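Local structure of monopolin complex subunit CSM1 (Candida glabrata, 6MJC) at residues Gly30-Thr35 against Asp45-Phe50. The protein is a subunit of the monopolin complex that binds a peptide of the kinetochore protein Dsn1 and so probably recruits monopolin to kinetochores. Sequence-based numbering, arbitrary orientation.
Sequences GLWFDT and DYKLGF
L31, F33 and T35 pair with F50, L48 and Y46 as antiparallel hydrogen-bonded pairs, the strand axes 4.6 Å apart, each pair exchanging two N-H···O bonds. W32 and D34 lie opposite G49 and K47 in the non-hydrogen-bonded pairs between. On the W32 face of the sheet, the indole lies across the bare backbone of G49: CA of G49 sits 3.5 Å from the centroid of the W32 six-membered ring, a CH-pi contact in which the ring fills the place a side chain at G49 would take. K47 runs out fully extended beside it, CE 3.5 Å from CE3 of W32. Nearer its root, CG of K47 lies 3.4 Å from OD1 of D34, but NZ passes on to the hydroxyl of Y25, and W32 NE1 turns to T29. Strands 30-37 and 44-52 form a beta hairpin, the second and third strands of the five-stranded antiparallel sheet of the Csm1/Pcs1 domain, with 44-52 central. An acidic side chain of the bound Dsn1 peptide packs on W32, and one on K47, its approach to NZ long and weak, so this face forms part of the peptide-binding surface. The other face is mostly apolar and partly covered by helix 5-13, which touches L31, Y46 and L48. There F33 takes chi1 of 50°, its CG between backbone N and carbonyl carbon, which swings the ring toward strand 44-52; CB of L48 lies over one ring face, 4.2 Å from the centroid. CG of Y46 takes the same position (chi1 58°), and CB of T35 lies over one face of its ring, 4.0 Å from the centroid, while Y46 OH bonds Q37. OG1 of T35 is buried here without a polar partner. At the T35 end, D45 OD2 forms a salt bridge with R74.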
loop_
_atom_site.group_PDB
_atom_site.type_symbol
_atom_site.label_atom_id
_atom_site.label_comp_id
_atom_site.label_asym_id
_atom_site.label_seq_id
_atom_site.Cartn_x
_atom_site.Cartn_y
_atom_site.Cartn_z
ATOM N N GLY A 30 -9.893 -0.000 -9.887
ATOM C CA GLY A 30 -8.625 -0.635 -10.206
ATOM C C GLY A 30 -8.429 -1.922 -9.419
ATOM O O GLY A 30 -9.387 -2.573 -9.024
ATOM N N LEU A 31 -7.169 -2.272 -9.222
ATOM C CA LEU A 31 -6.763 -3.538 -8.633
ATOM C C LEU A 31 -6.170 -3.254 -7.274
ATOM O O LEU A 31 -5.290 -2.394 -7.159
ATOM C CB LEU A 31 -5.747 -4.253 -9.529
ATOM C CG LEU A 31 -5.104 -5.475 -8.891
ATOM C CD1 LEU A 31 -6.102 -6.559 -8.599
ATOM C CD2 LEU A 31 -3.988 -5.997 -9.823
ATOM N N TRP A 32 -6.701 -3.924 -6.242
ATOM C CA TRP A 32 -6.391 -3.630 -4.858
ATOM C C TRP A 32 -5.947 -4.886 -4.150
ATOM O O TRP A 32 -6.455 -5.975 -4.426
ATOM C CB TRP A 32 -7.619 -3.034 -4.094
ATOM C CG TRP A 32 -8.065 -1.734 -4.631
ATOM C CD1 TRP A 32 -8.789 -1.516 -5.786
ATOM C CD2 TRP A 32 -7.802 -0.468 -4.075
ATOM N NE1 TRP A 32 -9.007 -0.181 -5.955
ATOM C CE2 TRP A 32 -8.407 0.495 -4.924
ATOM C CE3 TRP A 32 -7.090 -0.034 -2.953
ATOM C CZ2 TRP A 32 -8.360 1.864 -4.657
ATOM C CZ3 TRP A 32 -7.038 1.336 -2.694
ATOM C CH2 TRP A 32 -7.662 2.264 -3.546
ATOM N N PHE A 33 -5.019 -4.738 -3.193
ATOM C CA PHE A 33 -4.704 -5.906 -2.382
ATOM C C PHE A 33 -4.169 -5.545 -1.011
ATOM O O PHE A 33 -3.545 -4.504 -0.827
ATOM C CB PHE A 33 -3.702 -6.821 -3.046
ATOM C CG PHE A 33 -2.482 -6.146 -3.544
ATOM C CD1 PHE A 33 -2.477 -5.607 -4.813
ATOM C CD2 PHE A 33 -1.332 -6.080 -2.790
ATOM C CE1 PHE A 33 -1.362 -5.004 -5.321
ATOM C CE2 PHE A 33 -0.178 -5.487 -3.309
ATOM C CZ PHE A 33 -0.201 -4.941 -4.570
ATOM N N ASP A 34 -4.439 -6.424 -0.052
ATOM C CA ASP A 34 -3.996 -6.239 1.324
ATOM C C ASP A 34 -2.628 -6.889 1.440
ATOM O O ASP A 34 -2.406 -7.967 0.885
ATOM C CB ASP A 34 -4.932 -6.906 2.320
ATOM C CG ASP A 34 -6.075 -6.027 2.723
ATOM O OD1 ASP A 34 -6.261 -4.950 2.128
ATOM O OD2 ASP A 34 -6.791 -6.425 3.656
ATOM N N THR A 35 -1.727 -6.253 2.177
ATOM C CA THR A 35 -0.341 -6.683 2.247
ATOM C C THR A 35 0.108 -6.609 3.696
ATOM O O THR A 35 -0.305 -5.712 4.444
ATOM C CB THR A 35 0.582 -5.768 1.430
ATOM O OG1 THR A 35 0.035 -5.558 0.131
ATOM C CG2 THR A 35 1.952 -6.391 1.286
ATOM N N ASP A 45 0.879 -3.708 8.200
ATOM C CA ASP A 45 -0.164 -4.087 7.273
ATOM C C ASP A 45 -0.633 -2.852 6.520
ATOM O O ASP A 45 -0.802 -1.760 7.092
ATOM C CB ASP A 45 -1.346 -4.771 7.978
ATOM C CG ASP A 45 -1.057 -6.205 8.374
ATOM O OD1 ASP A 45 -1.179 -7.118 7.533
ATOM O OD2 ASP A 45 -0.735 -6.426 9.546
ATOM N N TYR A 46 -0.843 -3.025 5.229
ATOM C CA TYR A 46 -1.345 -1.937 4.396
ATOM C C TYR A 46 -2.047 -2.515 3.183
ATOM O O TYR A 46 -1.858 -3.677 2.811
ATOM C CB TYR A 46 -0.217 -0.976 3.969
ATOM C CG TYR A 46 0.944 -1.590 3.194
ATOM C CD1 TYR A 46 0.917 -1.630 1.808
ATOM C CD2 TYR A 46 2.061 -2.077 3.836
ATOM C CE1 TYR A 46 1.993 -2.189 1.068
ATOM C CE2 TYR A 46 3.140 -2.645 3.108
ATOM C CZ TYR A 46 3.095 -2.679 1.738
ATOM O OH TYR A 46 4.145 -3.199 0.994
ATOM N N LYS A 47 -2.825 -1.667 2.540
ATOM C CA LYS A 47 -3.507 -1.985 1.291
ATOM C C LYS A 47 -2.913 -1.107 0.205
ATOM O O LYS A 47 -2.663 0.071 0.448
ATOM C CB LYS A 47 -5.002 -1.709 1.491
ATOM C CG LYS A 47 -5.921 -2.082 0.372
ATOM C CD LYS A 47 -7.338 -1.663 0.855
ATOM C CE LYS A 47 -8.325 -1.854 -0.243
ATOM N NZ LYS A 47 -9.624 -1.350 0.202
ATOM N N LEU A 48 -2.613 -1.690 -0.961
ATOM C CA LEU A 48 -2.208 -0.943 -2.147
ATOM C C LEU A 48 -3.341 -0.980 -3.160
ATOM O O LEU A 48 -3.944 -2.034 -3.405
ATOM C CB LEU A 48 -0.949 -1.531 -2.789
ATOM C CG LEU A 48 0.364 -1.298 -2.041
ATOM C CD1 LEU A 48 1.458 -1.782 -2.905
ATOM C CD2 LEU A 48 0.565 0.169 -1.650
ATOM N N GLY A 49 -3.572 0.147 -3.793
ATOM C CA GLY A 49 -4.452 0.215 -4.934
ATOM C C GLY A 49 -3.733 0.682 -6.177
ATOM O O GLY A 49 -3.018 1.682 -6.141
ATOM N N PHE A 50 -3.900 -0.047 -7.263
ATOM C CA PHE A 50 -3.385 0.338 -8.568
ATOM C C PHE A 50 -4.595 0.785 -9.383
ATOM O O PHE A 50 -5.361 -0.047 -9.881
ATOM C CB PHE A 50 -2.616 -0.814 -9.222
ATOM C CG PHE A 50 -1.338 -1.181 -8.496
ATOM C CD1 PHE A 50 -0.177 -0.455 -8.676
ATOM C CD2 PHE A 50 -1.309 -2.245 -7.626
ATOM C CE1 PHE A 50 0.987 -0.800 -8.000
ATOM C CE2 PHE A 50 -0.149 -2.592 -6.958
ATOM C CZ PHE A 50 0.999 -1.868 -7.148
HETATM O O HOH W 1 -2.668 -6.863 5.523
#